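Local coordinates for autophagy protein 5 (Saccharomyces cerevisiae, PDB 2DYO), which works in autophagic vesicle formation and cytoplasm-to-vacuole transport, and is required for selective degradation of the nucleus and of mitochondria, at residues A[148-153]-A[277-282]; A[152-157]-A[202-207]; A[23-28]-A[123-128]. One frame throughout, in Å; residues are numbered along the deposited sequence.

Interaction 1: residues A[148-153]-A[277-282]; sequences FHQWKQ and DGFLYI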
# COMPACT_ATOMS: atom_id res chain seq x y z
N PHE A 148 1.16 -3.24 12.98
CA PHE A 148 0.27 -3.42 14.12
C PHE A 148 0.03 -2.07 14.81
O PHE A 148 -1.06 -1.81 15.33
CB PHE A 148 0.84 -4.45 15.10
CG PHE A 148 -0.10 -4.78 16.23
CD1 PHE A 148 -0.08 -4.04 17.40
CD2 PHE A 148 -1.04 -5.79 16.09
CE1 PHE A 148 -0.98 -4.30 18.43
CE2 PHE A 148 -1.95 -6.06 17.11
CZ PHE A 148 -1.92 -5.32 18.27
N HIS A 149 1.05 -1.21 14.80
CA HIS A 149 0.93 0.11 15.41
C HIS A 149 -0.04 0.96 14.58
O HIS A 149 -0.71 1.86 15.10
CB HIS A 149 2.30 0.79 15.48
CG HIS A 149 2.30 2.06 16.28
ND1 HIS A 149 2.11 2.07 17.64
CD2 HIS A 149 2.41 3.35 15.90
CE1 HIS A 149 2.11 3.32 18.08
NE2 HIS A 149 2.29 4.12 17.04
N GLN A 150 -0.13 0.66 13.28
CA GLN A 150 -1.05 1.36 12.40
C GLN A 150 -2.47 0.99 12.84
O GLN A 150 -3.34 1.84 12.99
CB GLN A 150 -0.86 0.92 10.94
CG GLN A 150 0.33 1.53 10.20
CD GLN A 150 0.25 3.03 10.07
OE1 GLN A 150 0.55 3.77 11.01
NE2 GLN A 150 -0.18 3.50 8.90
N TRP A 151 -2.70 -0.31 13.05
CA TRP A 151 -4.02 -0.77 13.45
C TRP A 151 -4.42 -0.32 14.84
O TRP A 151 -5.60 -0.16 15.12
CB TRP A 151 -4.12 -2.29 13.34
CG TRP A 151 -4.54 -2.74 11.97
CD1 TRP A 151 -3.73 -3.19 10.97
CD2 TRP A 151 -5.87 -2.71 11.43
NE1 TRP A 151 -4.47 -3.44 9.84
CE2 TRP A 151 -5.78 -3.16 10.09
CE3 TRP A 151 -7.12 -2.35 11.95
CZ2 TRP A 151 -6.91 -3.25 9.27
CZ3 TRP A 151 -8.24 -2.44 11.13
CH2 TRP A 151 -8.13 -2.89 9.80
N LYS A 152 -3.44 -0.11 15.71
CA LYS A 152 -3.74 0.36 17.06
C LYS A 152 -4.30 1.78 16.97
O LYS A 152 -5.26 2.13 17.66
CB LYS A 152 -2.49 0.32 17.93
CG LYS A 152 -2.75 0.54 19.40
CD LYS A 152 -1.44 0.50 20.22
CE LYS A 152 -1.70 0.83 21.69
NZ LYS A 152 -0.43 0.83 22.47
N GLN A 153 -3.71 2.60 16.11
CA GLN A 153 -4.19 3.97 15.94
C GLN A 153 -5.59 3.93 15.32
O GLN A 153 -6.49 4.66 15.72
CB GLN A 153 -3.27 4.75 14.99
CG GLN A 153 -1.85 4.95 15.47
CD GLN A 153 -0.96 5.54 14.38
OE1 GLN A 153 -1.16 6.68 13.94
NE2 GLN A 153 0.03 4.76 13.94
N ASP A 277 -3.77 -1.71 6.20
CA ASP A 277 -3.21 -1.22 7.45
C ASP A 277 -4.30 -0.49 8.25
O ASP A 277 -4.02 0.11 9.28
CB ASP A 277 -2.03 -0.28 7.21
CG ASP A 277 -2.41 0.99 6.47
OD1 ASP A 277 -1.54 1.88 6.35
OD2 ASP A 277 -3.57 1.10 5.99
N GLY A 278 -5.53 -0.57 7.76
CA GLY A 278 -6.65 0.06 8.45
C GLY A 278 -6.98 1.48 8.04
O GLY A 278 -8.05 1.99 8.39
N PHE A 279 -6.08 2.13 7.32
CA PHE A 279 -6.31 3.50 6.88
C PHE A 279 -6.87 3.57 5.46
O PHE A 279 -6.52 2.76 4.60
CB PHE A 279 -5.01 4.32 6.91
CG PHE A 279 -4.66 4.88 8.26
CD1 PHE A 279 -3.89 4.16 9.16
CD2 PHE A 279 -5.12 6.14 8.63
CE1 PHE A 279 -3.57 4.69 10.41
CE2 PHE A 279 -4.80 6.68 9.88
CZ PHE A 279 -4.03 5.95 10.77
N LEU A 280 -7.75 4.54 5.24
CA LEU A 280 -8.30 4.78 3.91
C LEU A 280 -7.36 5.82 3.31
O LEU A 280 -7.10 6.85 3.93
CB LEU A 280 -9.70 5.39 3.99
CG LEU A 280 -10.20 5.93 2.64
CD1 LEU A 280 -10.39 4.77 1.64
CD2 LEU A 280 -11.51 6.67 2.84
N TYR A 281 -6.84 5.55 2.12
CA TYR A 281 -5.94 6.49 1.47
C TYR A 281 -6.54 7.05 0.20
O TYR A 281 -7.07 6.30 -0.62
CB TYR A 281 -4.61 5.82 1.07
CG TYR A 281 -3.71 5.39 2.21
CD1 TYR A 281 -3.90 4.18 2.85
CD2 TYR A 281 -2.64 6.20 2.60
CE1 TYR A 281 -3.03 3.76 3.87
CE2 TYR A 281 -1.77 5.79 3.61
CZ TYR A 281 -1.97 4.57 4.23
OH TYR A 281 -1.10 4.15 5.20
N ILE A 282 -6.50 8.36 0.04
CA ILE A 282 -6.97 8.93 -1.20
C ILE A 282 -5.81 9.69 -1.80
O ILE A 282 -4.99 10.29 -1.09
CB ILE A 282 -8.22 9.83 -1.05
CG1 ILE A 282 -7.95 10.99 -0.09
CG2 ILE A 282 -9.41 9.00 -0.55
CD1 ILE A 282 -9.19 11.82 0.16
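Gln150 descends from the helix onto the turn that leads into strand 280-286. Its CB lies 3.7 Å from Asp277 O. The chain then bends at chi2 (-63°), which swings the amide over the turn: CD approaches CE1 of Phe279, and NE2 gives a weak hydrogen bond to Asp277 OD1 (3.3 Å) while also passing CD1 of Phe279. The amide and the Phe279 ring are inclined by only 23°. OD1 of Asp277 takes a much shorter bond, 2.6 Å, from Tyr281 OH on its syn side, and OD2 accepts from Phe279 N (3.0 Å), closing an Asx turn. With both oxygens engaged, the carboxylate is fixed in rotation and the turn is tied through Tyr281 to the start of the strand. Trp151 lays one face of its indole on the turn backbone, Gly278 CA sitting 3.6 Å from the six-membered ring centroid (CH-pi); a CB at Gly278 would be tight against CD2 of Trp151, and the backbone angles here already call for glycine. NE1 hydrogen-bonds to Phe276 O, just before the turn. With an alanine in place of Trp151, Phe276 O would probably lose its indole partner and a gap would open over the Asp277-Gly278 peptide. Trp151 also meets Trp147 and Phe176 edge-to-face, so helix 142-159 rests on the turn that feeds strand 280-286, at this end of the UblB sheet, with Phe279 reaching on to Ile206 of strand 205-208.

Interaction 2: residues A[152-157]-A[202-207]; sequences KQVCFI and HIPLII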
# COMPACT_ATOMS: atom_id res chain seq x y z
N LYS A 152 -3.44 -0.11 15.71
CA LYS A 152 -3.74 0.36 17.06
C LYS A 152 -4.30 1.78 16.97
O LYS A 152 -5.26 2.13 17.66
CB LYS A 152 -2.49 0.32 17.93
CG LYS A 152 -2.75 0.54 19.40
CD LYS A 152 -1.44 0.50 20.22
CE LYS A 152 -1.70 0.83 21.69
NZ LYS A 152 -0.43 0.83 22.47
N GLN A 153 -3.71 2.60 16.11
CA GLN A 153 -4.19 3.97 15.94
C GLN A 153 -5.59 3.93 15.32
O GLN A 153 -6.49 4.66 15.72
CB GLN A 153 -3.27 4.75 14.99
CG GLN A 153 -1.85 4.95 15.47
CD GLN A 153 -0.96 5.54 14.38
OE1 GLN A 153 -1.16 6.68 13.94
NE2 GLN A 153 0.03 4.76 13.94
N VAL A 154 -5.75 3.06 14.32
CA VAL A 154 -7.03 2.91 13.64
C VAL A 154 -8.13 2.53 14.62
O VAL A 154 -9.20 3.13 14.63
CB VAL A 154 -6.94 1.85 12.51
CG1 VAL A 154 -8.33 1.51 11.99
CG2 VAL A 154 -6.09 2.39 11.37
N CYS A 155 -7.86 1.54 15.48
CA CYS A 155 -8.85 1.11 16.46
C CYS A 155 -9.30 2.30 17.30
O CYS A 155 -10.50 2.52 17.51
CB CYS A 155 -8.25 0.02 17.37
SG CYS A 155 -9.37 -0.66 18.62
N PHE A 156 -8.33 3.08 17.77
CA PHE A 156 -8.59 4.26 18.57
C PHE A 156 -9.41 5.30 17.81
O PHE A 156 -10.33 5.90 18.36
CB PHE A 156 -7.29 4.90 19.03
CG PHE A 156 -7.48 6.12 19.88
CD1 PHE A 156 -8.02 6.01 21.16
CD2 PHE A 156 -7.17 7.38 19.39
CE1 PHE A 156 -8.24 7.14 21.94
CE2 PHE A 156 -7.39 8.53 20.16
CZ PHE A 156 -7.93 8.40 21.44
N ILE A 157 -9.07 5.52 16.55
CA ILE A 157 -9.77 6.49 15.72
C ILE A 157 -11.22 6.05 15.47
O ILE A 157 -12.15 6.84 15.59
CB ILE A 157 -9.04 6.68 14.36
CG1 ILE A 157 -7.66 7.30 14.61
CG2 ILE A 157 -9.87 7.56 13.42
CD1 ILE A 157 -6.73 7.30 13.41
N HIS A 202 -14.70 8.39 14.18
CA HIS A 202 -13.87 9.23 13.31
C HIS A 202 -13.39 8.36 12.16
O HIS A 202 -13.39 7.14 12.26
CB HIS A 202 -12.65 9.78 14.05
CG HIS A 202 -12.95 10.86 15.03
ND1 HIS A 202 -13.13 10.62 16.38
CD2 HIS A 202 -13.09 12.20 14.87
CE1 HIS A 202 -13.36 11.76 17.00
NE2 HIS A 202 -13.34 12.74 16.10
N ILE A 203 -12.98 8.98 11.05
CA ILE A 203 -12.49 8.19 9.92
C ILE A 203 -10.96 8.27 9.78
O ILE A 203 -10.39 9.37 9.71
CB ILE A 203 -13.09 8.67 8.57
CG1 ILE A 203 -14.62 8.53 8.57
CG2 ILE A 203 -12.49 7.86 7.41
CD1 ILE A 203 -15.11 7.09 8.57
N PRO A 204 -10.29 7.11 9.77
CA PRO A 204 -8.83 7.04 9.63
C PRO A 204 -8.57 7.33 8.15
O PRO A 204 -8.61 6.42 7.31
CB PRO A 204 -8.50 5.59 9.98
CG PRO A 204 -9.68 5.16 10.84
CD PRO A 204 -10.84 5.78 10.12
N LEU A 205 -8.33 8.60 7.84
CA LEU A 205 -8.10 9.03 6.47
C LEU A 205 -6.77 9.72 6.27
O LEU A 205 -6.39 10.60 7.04
CB LEU A 205 -9.22 9.99 6.04
CG LEU A 205 -9.09 10.65 4.66
CD1 LEU A 205 -9.28 9.61 3.56
CD2 LEU A 205 -10.14 11.77 4.53
N ILE A 206 -6.06 9.31 5.22
CA ILE A 206 -4.79 9.91 4.87
C ILE A 206 -4.98 10.43 3.45
O ILE A 206 -5.49 9.71 2.58
CB ILE A 206 -3.64 8.89 4.92
CG1 ILE A 206 -3.33 8.56 6.38
CG2 ILE A 206 -2.41 9.45 4.20
CD1 ILE A 206 -2.28 7.50 6.60
N ILE A 207 -4.61 11.69 3.22
CA ILE A 207 -4.75 12.31 1.91
C ILE A 207 -3.38 12.67 1.39
O ILE A 207 -2.60 13.32 2.08
CB ILE A 207 -5.60 13.60 1.99
CG1 ILE A 207 -6.98 13.28 2.57
CG2 ILE A 207 -5.73 14.22 0.61
CD1 ILE A 207 -7.85 14.51 2.82
O HOH W 1 -12.40 8.38 17.78
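Ile157 and Pro204 supply the closest apolar contact, CG2 of the isoleucine standing 3.5 Å from CG of the proline ring. The two side chains run alongside, pointing opposite ways, and Pro204 CG also lies near Ile157 CB. CG2 can do this because it is the branch anti to the backbone N, while CG1, with chi1 -65°, is anti to the carbonyl carbon. The same methyl lies 3.6 Å from His202 CB, so one branch of Ile157 is shared by two residues of the 202-207 segment. One helical turn earlier, Val154 CG1 adds a looser contact to Pro204 CG at 4.1 Å, the valine crossing the proline at about a right angle. This places the helix of the alpha-helical bundle region against the segment leading into strand 205-208 of UblB, whose ubiquitin-like sheet sets that strand parallel beside strand 280-286; Tyr270 of helix 266-273 touches both Val154 and Pro204. A polar link runs through a water. One molecule donates to Ile157 O at 2.7 Å and is hydrogen-bonded to His202 ND1, also at 2.7 Å, lying close to the imidazole plane at the ring edge. The His202 CA-CB bond is aimed at the helix, while CG, anti to the carbonyl carbon (chi1 -74°), turns the ring off it; the water bridges Ile157 O and ND1.

Interaction 3: residues A[23-28]-A[123-128]; sequences DPSFLM and LVMGDS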
# COMPACT_ATOMS: atom_id res chain seq x y z
N ASP A 23 20.98 -2.18 -7.00
CA ASP A 23 22.12 -1.34 -7.39
C ASP A 23 23.43 -2.11 -7.27
O ASP A 23 23.62 -2.89 -6.34
CB ASP A 23 22.19 -0.08 -6.53
CG ASP A 23 21.27 1.02 -7.02
OD1 ASP A 23 21.42 2.17 -6.55
OD2 ASP A 23 20.40 0.74 -7.87
N PRO A 24 24.35 -1.89 -8.22
CA PRO A 24 25.65 -2.57 -8.21
C PRO A 24 26.43 -2.36 -6.91
O PRO A 24 27.32 -3.15 -6.58
CB PRO A 24 26.35 -1.98 -9.43
CG PRO A 24 25.74 -0.62 -9.57
CD PRO A 24 24.28 -0.90 -9.31
N SER A 25 26.10 -1.31 -6.17
CA SER A 25 26.77 -1.02 -4.91
C SER A 25 26.70 -2.21 -3.95
O SER A 25 27.56 -2.36 -3.08
CB SER A 25 26.15 0.22 -4.26
OG SER A 25 24.76 0.03 -4.02
N PHE A 26 25.68 -3.04 -4.12
CA PHE A 26 25.48 -4.23 -3.27
C PHE A 26 26.22 -5.45 -3.80
O PHE A 26 26.49 -6.39 -3.04
CB PHE A 26 23.99 -4.61 -3.21
CG PHE A 26 23.12 -3.66 -2.44
CD1 PHE A 26 22.79 -2.42 -2.96
CD2 PHE A 26 22.62 -4.02 -1.19
CE1 PHE A 26 21.95 -1.55 -2.25
CE2 PHE A 26 21.79 -3.17 -0.48
CZ PHE A 26 21.45 -1.93 -1.01
N LEU A 27 26.53 -5.45 -5.09
CA LEU A 27 27.15 -6.60 -5.72
C LEU A 27 28.65 -6.55 -6.04
O LEU A 27 29.26 -5.48 -6.12
CB LEU A 27 26.37 -6.93 -6.99
CG LEU A 27 24.85 -7.00 -6.75
CD1 LEU A 27 24.11 -7.04 -8.07
CD2 LEU A 27 24.53 -8.22 -5.90
N MET A 28 29.21 -7.74 -6.20
CA MET A 28 30.62 -7.90 -6.52
C MET A 28 30.83 -7.65 -8.01
O MET A 28 30.16 -8.26 -8.85
CB MET A 28 31.09 -9.31 -6.15
CG MET A 28 31.76 -9.40 -4.78
SD MET A 28 31.93 -11.08 -4.09
CE MET A 28 31.19 -12.11 -5.40
N LEU A 123 16.77 -1.05 -5.24
CA LEU A 123 17.27 -1.16 -3.88
C LEU A 123 18.60 -0.40 -3.84
O LEU A 123 19.52 -0.72 -4.59
CB LEU A 123 17.52 -2.63 -3.53
CG LEU A 123 17.39 -3.15 -2.09
CD1 LEU A 123 18.40 -4.25 -1.88
CD2 LEU A 123 17.60 -2.04 -1.07
N VAL A 124 18.69 0.59 -2.96
CA VAL A 124 19.89 1.42 -2.85
C VAL A 124 20.47 1.46 -1.44
O VAL A 124 19.79 1.12 -0.47
CB VAL A 124 19.58 2.87 -3.30
CG1 VAL A 124 20.81 3.74 -3.19
CG2 VAL A 124 19.05 2.86 -4.72
N MET A 125 21.73 1.88 -1.32
CA MET A 125 22.39 2.00 -0.03
C MET A 125 23.09 3.35 0.07
O MET A 125 23.29 4.02 -0.94
CB MET A 125 23.41 0.88 0.18
CG MET A 125 24.61 0.95 -0.75
SD MET A 125 25.93 -0.13 -0.16
CE MET A 125 25.38 -1.70 -0.78
N GLY A 126 23.45 3.74 1.29
CA GLY A 126 24.12 5.01 1.48
C GLY A 126 24.39 5.32 2.94
O GLY A 126 23.99 4.56 3.83
N ASP A 127 25.08 6.43 3.20
CA ASP A 127 25.41 6.83 4.56
C ASP A 127 24.46 7.91 5.07
O ASP A 127 24.05 7.89 6.23
CB ASP A 127 26.85 7.35 4.63
CG ASP A 127 27.87 6.25 4.42
OD1 ASP A 127 27.88 5.28 5.21
OD2 ASP A 127 28.67 6.35 3.47
N SER A 128 24.11 8.84 4.19
CA SER A 128 23.20 9.92 4.56
C SER A 128 21.77 9.51 4.25
O SER A 128 21.29 9.68 3.12
CB SER A 128 23.56 11.20 3.81
OG SER A 128 23.53 11.01 2.40
O HOH W 2 23.30 2.14 -3.96
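Water 2 is gripped by three groups: it is 2.6 Å from Ser25 OG, accepts from Met125 N at 3.1 Å and donates to Asp23 OD1 at 3.2 Å. It thereby ties two side chains of the 23-28 segment to the backbone of strand 118-126. The setting is the ubiquitin-like fold of UblA, in which strand 15-22 runs parallel to strand 118-126; the 23-28 segment leaves the first of these strands through a short 3-10 turn. The pairing carries one residue past the end of strand 15-22, Asp23 N bonding to Leu123 O (3.2 Å) in the carbonyl plane with an N-H...O angle of 161°. The Asp23 carboxylate lies across Val124, with OD1 facing its CG2 methyl. Beyond the turn, Phe26 pushes its ring in between the side chains of Leu123 and Met125, which alternate with Val124 along the strand. Leu123 CD1 comes over one face, off toward the rim, 3.8 Å from CE2 of Phe26, and the backbone carbonyl carbon of Val124 meets the ring edge. The opposite face belongs to Met125. Its chain bends at chi3 (81°), which turns the terminal methyl down over the middle of the ring while the sulfur stands farther above, a Met-aromatic contact. On its way there, Met125 CG passes Ser25 OG. Trp56 of helix 52-59 also touches Phe26, and Phe75 of strand 74-79 meets its ring, so the aromatic belongs to the packing between helix and sheet. Met125 CE lies 3.4 Å from the centroid of the Phe26 ring, 13° off its normal.

Overall arrangement
Interactions 1 and 2 are two parts of one seam, their centres 6 Å apart. Both start from helix 142-159, share Lys152 and Gln153, and reach the segments that run into neighbouring parallel strands, where Leu280 N lies 2.9 Å from Pro204 O and Phe279 CE1 packs 3.5 Å from Val154 CG2. Lys152, the site of ATG12 conjugation, lies where these ranges overlap, but is unconjugated in this structure and touches neither partner segment. Interaction 3 is separate: its centre is about 31 Å from that of interaction 1 and 36 Å from that of interaction 2. It belongs to the other ubiquitin-like sheet, whose strand 118-126 directly precedes helix 142-159 in the succession of helices and strands.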